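Phenylalanine hydroxylase (Colwellia psychrerythraea, PDB 2V27) probably hydroxylates L-phenylalanine to L-tyrosine, using molecular oxygen, a tetrahydrobiopterin cosubstrate and an active-site iron. Local coordinates at residues S134-A137 and N138-A142; D232-E235 and I236-F239; R155-L158 and A159-Y162. All blocks are in the same frame, centred on the assembly; numbering follows the deposited sequence. Where two conformers were deposited one is given.

Contact 1 (S134-A137 and N138-A142)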
loop_
_atom_site.group_PDB
_atom_site.type_symbol
_atom_site.label_atom_id
_atom_site.label_comp_id
_atom_site.label_asym_id
_atom_site.label_seq_id
_atom_site.Cartn_x
_atom_site.Cartn_y
_atom_site.Cartn_z
ATOM N N SER B 134 26.197 21.510 -2.678
ATOM C CA SER B 134 26.170 22.124 -4.012
ATOM C C SER B 134 25.621 21.200 -5.079
ATOM O O SER B 134 24.825 21.626 -5.902
ATOM C CB SER B 134 27.579 22.560 -4.401
ATOM O OG SER B 134 28.002 23.552 -3.496
ATOM N N SER B 135 26.049 19.947 -5.070
ATOM C CA SER B 135 25.511 18.976 -6.074
ATOM C C SER B 135 23.991 18.795 -5.949
ATOM O O SER B 135 23.244 18.839 -6.963
ATOM C CB SER B 135 26.171 17.632 -5.951
ATOM O OG SER B 135 27.485 17.688 -6.472
ATOM N N PHE B 136 23.507 18.631 -4.723
ATOM C CA PHE B 136 22.074 18.359 -4.523
ATOM C C PHE B 136 21.265 19.636 -4.861
ATOM O O PHE B 136 20.236 19.587 -5.537
ATOM C CB PHE B 136 21.852 17.905 -3.085
ATOM C CG PHE B 136 20.384 17.575 -2.744
ATOM C CD1 PHE B 136 19.932 16.251 -2.786
ATOM C CD2 PHE B 136 19.445 18.602 -2.410
ATOM C CE1 PHE B 136 18.585 15.937 -2.422
ATOM C CE2 PHE B 136 18.135 18.288 -2.035
ATOM C CZ PHE B 136 17.693 16.958 -2.072
ATOM N N ALA B 137 21.707 20.792 -4.336
ATOM C CA ALA B 137 21.067 22.094 -4.639
ATOM C C ALA B 137 21.021 22.399 -6.151
ATOM O O ALA B 137 19.971 22.788 -6.694
ATOM C CB ALA B 137 21.788 23.237 -3.858
ATOM N N ASN B 138 22.153 22.223 -6.829
ATOM C CA ASN B 138 22.205 22.549 -8.270
ATOM C C ASN B 138 21.283 21.612 -9.040
ATOM O O ASN B 138 20.651 22.023 -9.999
ATOM C CB ASN B 138 23.619 22.525 -8.849
ATOM C CG ASN B 138 24.513 23.605 -8.280
ATOM O OD1 ASN B 138 24.047 24.636 -7.757
ATOM N ND2 ASN B 138 25.813 23.346 -8.347
ATOM N N TYR B 139 21.211 20.348 -8.651
ATOM C CA TYR B 139 20.320 19.389 -9.306
ATOM C C TYR B 139 18.850 19.822 -9.104
ATOM O O TYR B 139 18.053 19.790 -10.054
ATOM C CB TYR B 139 20.606 17.975 -8.765
ATOM C CG TYR B 139 19.545 16.960 -9.137
ATOM C CD1 TYR B 139 19.527 16.401 -10.419
ATOM C CD2 TYR B 139 18.562 16.578 -8.214
ATOM C CE1 TYR B 139 18.574 15.490 -10.791
ATOM C CE2 TYR B 139 17.576 15.660 -8.562
ATOM C CZ TYR B 139 17.563 15.131 -9.843
ATOM O OH TYR B 139 16.611 14.146 -10.135
ATOM N N THR B 140 18.499 20.242 -7.895
ATOM C CA THR B 140 17.157 20.685 -7.608
ATOM C C THR B 140 16.783 21.916 -8.437
ATOM O O THR B 140 15.648 22.032 -8.954
ATOM C CB THR B 140 16.988 20.891 -6.095
ATOM O OG1 THR B 140 17.398 19.701 -5.398
ATOM C CG2 THR B 140 15.569 21.226 -5.714
ATOM N N GLU B 141 17.705 22.861 -8.529
ATOM C CA GLU B 141 17.464 24.009 -9.407
ATOM C C GLU B 141 17.252 23.566 -10.885
ATOM O O GLU B 141 16.334 24.077 -11.557
ATOM C CB GLU B 141 18.660 24.958 -9.301
ATOM C CG GLU B 141 18.530 26.226 -10.181
ATOM C CD GLU B 141 19.803 27.049 -10.192
ATOM O OE1 GLU B 141 20.766 26.701 -9.498
ATOM O OE2 GLU B 141 19.812 28.105 -10.879
ATOM N N ALA B 142 18.106 22.689 -11.368
ATOM C CA ALA B 142 18.014 22.220 -12.754
ATOM C C ALA B 142 16.688 21.496 -12.944
ATOM O O ALA B 142 16.021 21.623 -13.999
ATOM C CB ALA B 142 19.165 21.300 -13.082
#
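Thr140 folds its hydroxyl back on Phe136, one turn earlier in helix 134-147, forming the side-chain-to-backbone hydrogen bond that threonine often makes within an alpha helix. The bond from Thr140 OG1 to Phe136 O is 2.8 Å long. With OG1 anti to the carbonyl carbon and beside the backbone N (chi1 -53°), the hydroxyl lies over the preceding turn. Phe136 O also accepts the amide of Thr140, from Thr140 N at 3.0 Å. The two donors arrive from opposite faces of the carbonyl plane, OG1 lying 35° above it, so this buried oxygen is gripped twice. The Phe136 ring comes close to the same hydroxyl, its CE2 lying 3.7 Å from Thr140 OG1.

This is the tightly packed flank: the side chains of Phe136, Tyr139 and Thr140 all meet Ile166 of helix 152-167, and Phe136 also meets Leu130 and Leu131 of helix 120-131, which carries the iron ligands His122 and His127. Ala137 and Thr140 rest on Trp77.

The solvent side is looser, with Ser134 exposed and the partly exposed Glu141 turned to a salt bridge with Lys145. At its border Asn138, one side against Arg237 of helix 233-237, bends over the end of the Ser134 peptide, with Asn138 CG 3.1 Å from Ser134 O. Asn138 ND2 is as near to Ser134 O, but at an angle too poor for a hydrogen bond; the bond to that oxygen comes from the backbone N. A glycine in place of Asn138 would probably uncover the Ser134 carbonyl and open a gap against the Arg237 side chain. The backbone bond, from Asn138 N to Ser134 O, measures 2.9 Å with an N-H...O angle of 160°.

Contact 2 (D232-E235 and I236-F239)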
loop_
_atom_site.group_PDB
_atom_site.type_symbol
_atom_site.label_atom_id
_atom_site.label_comp_id
_atom_site.label_asym_id
_atom_site.label_seq_id
_atom_site.Cartn_x
_atom_site.Cartn_y
_atom_site.Cartn_z
ATOM N N ASP B 232 26.778 12.206 -7.820
ATOM C CA ASP B 232 26.286 11.576 -9.069
ATOM C C ASP B 232 25.125 12.339 -9.738
ATOM O O ASP B 232 24.874 12.217 -10.955
ATOM C CB ASP B 232 25.918 10.086 -8.885
ATOM C CG ASP B 232 27.147 9.193 -8.532
ATOM O OD1 ASP B 232 28.300 9.629 -8.728
ATOM O OD2 ASP B 232 26.950 8.049 -8.051
ATOM N N LEU B 233 24.432 13.153 -8.958
ATOM C CA LEU B 233 23.377 13.995 -9.545
ATOM C C LEU B 233 23.941 15.003 -10.557
ATOM O O LEU B 233 23.190 15.517 -11.386
ATOM C CB LEU B 233 22.575 14.735 -8.450
ATOM C CG LEU B 233 21.765 13.860 -7.476
ATOM C CD1 LEU B 233 21.312 14.696 -6.232
ATOM C CD2 LEU B 233 20.617 13.209 -8.203
ATOM N N ASP B 234 25.220 15.339 -10.440
ATOM C CA ASP B 234 25.841 16.228 -11.450
ATOM C C ASP B 234 25.578 15.797 -12.889
ATOM O O ASP B 234 25.314 16.650 -13.739
ATOM C CB ASP B 234 27.335 16.378 -11.243
ATOM C CG ASP B 234 27.695 17.006 -9.926
ATOM O OD1 ASP B 234 26.810 17.534 -9.186
ATOM O OD2 ASP B 234 28.907 16.935 -9.607
ATOM N N GLU B 235 25.617 14.492 -13.161
ATOM C CA GLU B 235 25.335 13.990 -14.538
ATOM C C GLU B 235 23.959 14.385 -15.088
ATOM O O GLU B 235 23.810 14.770 -16.272
ATOM C CB GLU B 235 25.532 12.471 -14.653
ATOM C CG GLU B 235 25.325 11.945 -16.089
ATOM C CD GLU B 235 25.138 10.422 -16.174
ATOM O OE1 GLU B 235 25.336 9.744 -15.142
ATOM O OE2 GLU B 235 24.774 9.905 -17.271
ATOM N N ILE B 236 22.939 14.316 -14.236
ATOM C CA ILE B 236 21.590 14.729 -14.643
ATOM C C ILE B 236 21.466 16.271 -14.714
ATOM O O ILE B 236 20.841 16.837 -15.607
ATOM C CB ILE B 236 20.505 14.152 -13.661
ATOM C CG1 ILE B 236 20.728 12.655 -13.342
ATOM C CG2 ILE B 236 19.108 14.380 -14.205
ATOM C CD1 ILE B 236 21.150 11.747 -14.533
ATOM N N ARG B 237 22.077 16.946 -13.761
ATOM C CA ARG B 237 22.015 18.401 -13.704
ATOM C C ARG B 237 22.614 18.983 -14.978
ATOM O O ARG B 237 22.139 20.012 -15.466
ATOM C CB ARG B 237 22.753 18.913 -12.466
ATOM C CG ARG B 237 22.921 20.440 -12.366
ATOM C CD ARG B 237 24.227 20.689 -11.651
ATOM N NE ARG B 237 25.328 20.958 -12.547
ATOM C CZ ARG B 237 26.619 20.778 -12.272
ATOM N NH1 ARG B 237 27.035 20.278 -11.112
ATOM N NH2 ARG B 237 27.513 21.076 -13.198
ATOM N N LYS B 238 23.628 18.313 -15.519
ATOM C CA LYS B 238 24.340 18.859 -16.670
ATOM C C LYS B 238 23.582 18.772 -17.992
ATOM O O LYS B 238 23.952 19.481 -18.951
ATOM C CB LYS B 238 25.744 18.268 -16.765
ATOM C CG LYS B 238 26.687 18.872 -15.713
ATOM C CD LYS B 238 28.076 18.240 -15.811
ATOM C CE LYS B 238 28.946 18.496 -14.589
ATOM N NZ LYS B 238 29.915 17.380 -14.453
ATOM N N PHE B 239 22.550 17.921 -18.074
ATOM C CA PHE B 239 21.784 17.787 -19.320
ATOM C C PHE B 239 21.112 19.107 -19.653
ATOM O O PHE B 239 20.742 19.875 -18.760
ATOM C CB PHE B 239 20.696 16.719 -19.219
ATOM C CG PHE B 239 21.205 15.293 -19.235
ATOM C CD1 PHE B 239 20.686 14.351 -18.344
ATOM C CD2 PHE B 239 22.157 14.876 -20.164
ATOM C CE1 PHE B 239 21.124 13.033 -18.345
ATOM C CE2 PHE B 239 22.598 13.542 -20.175
ATOM C CZ PHE B 239 22.072 12.621 -19.258
HETATM O O HOH W 1 30.599 17.667 -11.769
#
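Asp234 and Arg237 form a salt bridge within the short helix 233-237, lying side by side three residues apart and pointing the same way. The bridge is long, with Asp234 OD1 3.4 Å from Arg237 NH1, and the carboxylate and guanidinium planes are 49° apart, so the groups do not meet as a flat, two-pronged pair. Asp234 OD1 also accepts a hydrogen bond from Ser135 OG, a second hold that probably helps fix the carboxylate.

The other carboxylate oxygen works through solvent. Asp234 OD2 and Lys238 NZ are 5.0 Å apart, and one water spans them, donating to Asp234 OD2 at 2.8 Å and accepting from Lys238 NZ. The extended lysine chain runs past the Asp234 carbonyl on the way, its CG 3.3 Å from Asp234 O.

Among backbone bonds, Arg237 N to Leu233 O is the straight one, 3.0 Å with an N-H...O angle of 165°; Ile236 N reaches the same oxygen only weakly. Lys238 N closes on Asp234 O.

A carbonyl-over-ring contact ends the turn: Glu235 O stands 3.7 Å above the plane of the Phe239 ring, over its centre. CG of Phe239 is beside its backbone N (chi1 -74°), which brings the ring back beneath that carbonyl.

The helix follows strand 223-227, whose Leu227 meets Leu233. Ile236 and Phe239 pack on Ile244 of helix 241-254, while Leu233, Ile236 and Arg237 face helix 134-147.

Contact 3 (R155-L158 and A159-Y162)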
loop_
_atom_site.group_PDB
_atom_site.type_symbol
_atom_site.label_atom_id
_atom_site.label_comp_id
_atom_site.label_asym_id
_atom_site.label_seq_id
_atom_site.Cartn_x
_atom_site.Cartn_y
_atom_site.Cartn_z
ATOM N N ARG B 155 5.583 16.568 -17.363
ATOM C CA ARG B 155 5.643 16.859 -15.910
ATOM C C ARG B 155 5.431 15.556 -15.091
ATOM O O ARG B 155 6.074 15.419 -14.024
ATOM C CB ARG B 155 4.707 18.041 -15.531
ATOM C CG ARG B 155 5.288 19.402 -16.031
ATOM C CD ARG B 155 4.392 20.617 -15.747
ATOM N NE ARG B 155 5.065 21.912 -15.950
ATOM C CZ ARG B 155 4.438 23.092 -15.873
ATOM N NH1 ARG B 155 3.125 23.139 -15.547
ATOM N NH2 ARG B 155 5.119 24.220 -16.079
ATOM N N VAL B 156 4.604 14.610 -15.574
ATOM C CA VAL B 156 4.381 13.284 -14.905
ATOM C C VAL B 156 5.735 12.539 -14.843
ATOM O O VAL B 156 6.120 12.006 -13.780
ATOM C CB VAL B 156 3.270 12.388 -15.600
ATOM C CG1 VAL B 156 3.205 10.964 -15.013
ATOM C CG2 VAL B 156 1.878 13.059 -15.520
ATOM N N PHE B 157 6.482 12.563 -15.944
ATOM C CA PHE B 157 7.795 11.909 -15.999
ATOM C C PHE B 157 8.785 12.602 -15.097
ATOM O O PHE B 157 9.574 11.942 -14.448
ATOM C CB PHE B 157 8.305 11.872 -17.453
ATOM C CG PHE B 157 7.683 10.757 -18.273
ATOM C CD1 PHE B 157 8.329 9.516 -18.349
ATOM C CD2 PHE B 157 6.444 10.930 -18.918
ATOM C CE1 PHE B 157 7.750 8.429 -19.080
ATOM C CE2 PHE B 157 5.857 9.864 -19.633
ATOM C CZ PHE B 157 6.525 8.633 -19.725
ATOM N N LEU B 158 8.734 13.940 -15.068
ATOM C CA LEU B 158 9.620 14.692 -14.199
ATOM C C LEU B 158 9.312 14.356 -12.723
ATOM O O LEU B 158 10.225 14.079 -11.966
ATOM C CB LEU B 158 9.431 16.211 -14.489
ATOM C CG LEU B 158 9.965 16.644 -15.857
ATOM C CD1 LEU B 158 9.725 18.171 -16.060
ATOM C CD2 LEU B 158 11.438 16.283 -15.919
ATOM N N ALA B 159 8.046 14.387 -12.328
ATOM C CA ALA B 159 7.679 14.003 -10.948
ATOM C C ALA B 159 8.191 12.590 -10.537
ATOM O O ALA B 159 8.547 12.383 -9.377
ATOM C CB ALA B 159 6.142 14.114 -10.736
ATOM N N ARG B 160 8.246 11.678 -11.500
ATOM C CA ARG B 160 8.688 10.310 -11.293
ATOM C C ARG B 160 10.198 10.341 -11.009
ATOM O O ARG B 160 10.716 9.702 -10.050
ATOM C CB ARG B 160 8.335 9.432 -12.526
ATOM C CG ARG B 160 8.848 8.010 -12.485
ATOM C CD ARG B 160 8.356 7.253 -13.743
ATOM N NE ARG B 160 6.901 7.094 -13.764
ATOM C CZ ARG B 160 6.135 7.456 -14.780
ATOM N NH1 ARG B 160 6.684 7.960 -15.903
ATOM N NH2 ARG B 160 4.814 7.319 -14.658
ATOM N N LEU B 161 10.936 11.123 -11.807
ATOM C CA LEU B 161 12.354 11.346 -11.577
ATOM C C LEU B 161 12.607 11.924 -10.159
ATOM O O LEU B 161 13.474 11.439 -9.414
ATOM C CB LEU B 161 12.966 12.278 -12.639
ATOM C CG LEU B 161 14.451 12.652 -12.434
ATOM C CD1 LEU B 161 15.443 11.435 -12.316
ATOM C CD2 LEU B 161 14.907 13.620 -13.578
ATOM N N TYR B 162 11.821 12.911 -9.757
ATOM C CA TYR B 162 11.953 13.581 -8.471
ATOM C C TYR B 162 11.686 12.545 -7.370
ATOM O O TYR B 162 12.440 12.460 -6.374
ATOM C CB TYR B 162 10.896 14.688 -8.416
ATOM C CG TYR B 162 11.039 15.694 -7.271
ATOM C CD1 TYR B 162 11.823 16.847 -7.447
ATOM C CD2 TYR B 162 10.413 15.495 -6.049
ATOM C CE1 TYR B 162 11.978 17.794 -6.438
ATOM C CE2 TYR B 162 10.548 16.474 -5.007
ATOM C CZ TYR B 162 11.336 17.618 -5.258
ATOM O OH TYR B 162 11.571 18.632 -4.325
#
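The Phe157 ring and the Arg160 guanidinium meet nearly at right angles, their planes 86° apart. Over one face of the ring sits Arg160 NH1, 3.3 Å above its plane and offset toward the rim; seen from the guanidinium, Phe157 CD1 is at the edge, in plane. This is a cation-pi contact between residues three apart in alpha helix 152-167: Arg160 CZ lies 4.9 Å from the ring centroid and 18° off the ring normal. The guanidinium therefore stands on edge over the ring instead of stacking flat upon it. Near its other terminal nitrogen lies a methyl group, Val156 CG1, 4.0 Å from Arg160 NH2, in an oblique approach.

Torsions account for the meeting. Arg160 leaves the helix with CG anti to its backbone N, stays extended through chi2, then bends at chi3 (-66°), which turns the guanidinium back toward the preceding turn. Phe157 and Arg160 thus run side by side, pointing the same way. Arg160 NH1 also donates to Leu211 O, so the nitrogen over the ring has a hydrogen-bond acceptor as well, and the two contacts together would restrict rotation of the head group.

Most side chains here are buried between helices, with Val156 on the exposed side. Phe157 packs on Val248 and Ala251 of helix 241-254, while Leu158 reaches Ile244 there and Tyr143 and Met146 of helix 134-147. Ala159 meets Phe88, and Tyr162 rests on Leu95, both of helix 88-96, on the flank that leads toward the iron.

Regular i to i+4 bonds hold the turns together. Tyr162 N is 3.0 Å from Leu158 O, and Ala159 N donates to Arg155 O at 2.8 Å.

Contacts 1 and 2 are close neighbours, their centres 9 Å apart. Helix 134-147 meets helix 233-237 by packing of Asn138 CB on Arg237 CD at 3.4 Å and of Tyr139 CE1 on Ile236 CG2 at 3.6 Å. Contact 3 lies about 16 Å, centre to centre, from either; it touches contact 1 where Tyr139 OH lies 3.5 Å from Leu161 CG, and makes no touch with contact 2. The iron, held by His122, His127 and Glu167, is about 5 Å from the Tyr162 side chain and 8 Å from that of Phe136, but 13 Å from that of Leu233, which places contact 2 farther from the metal.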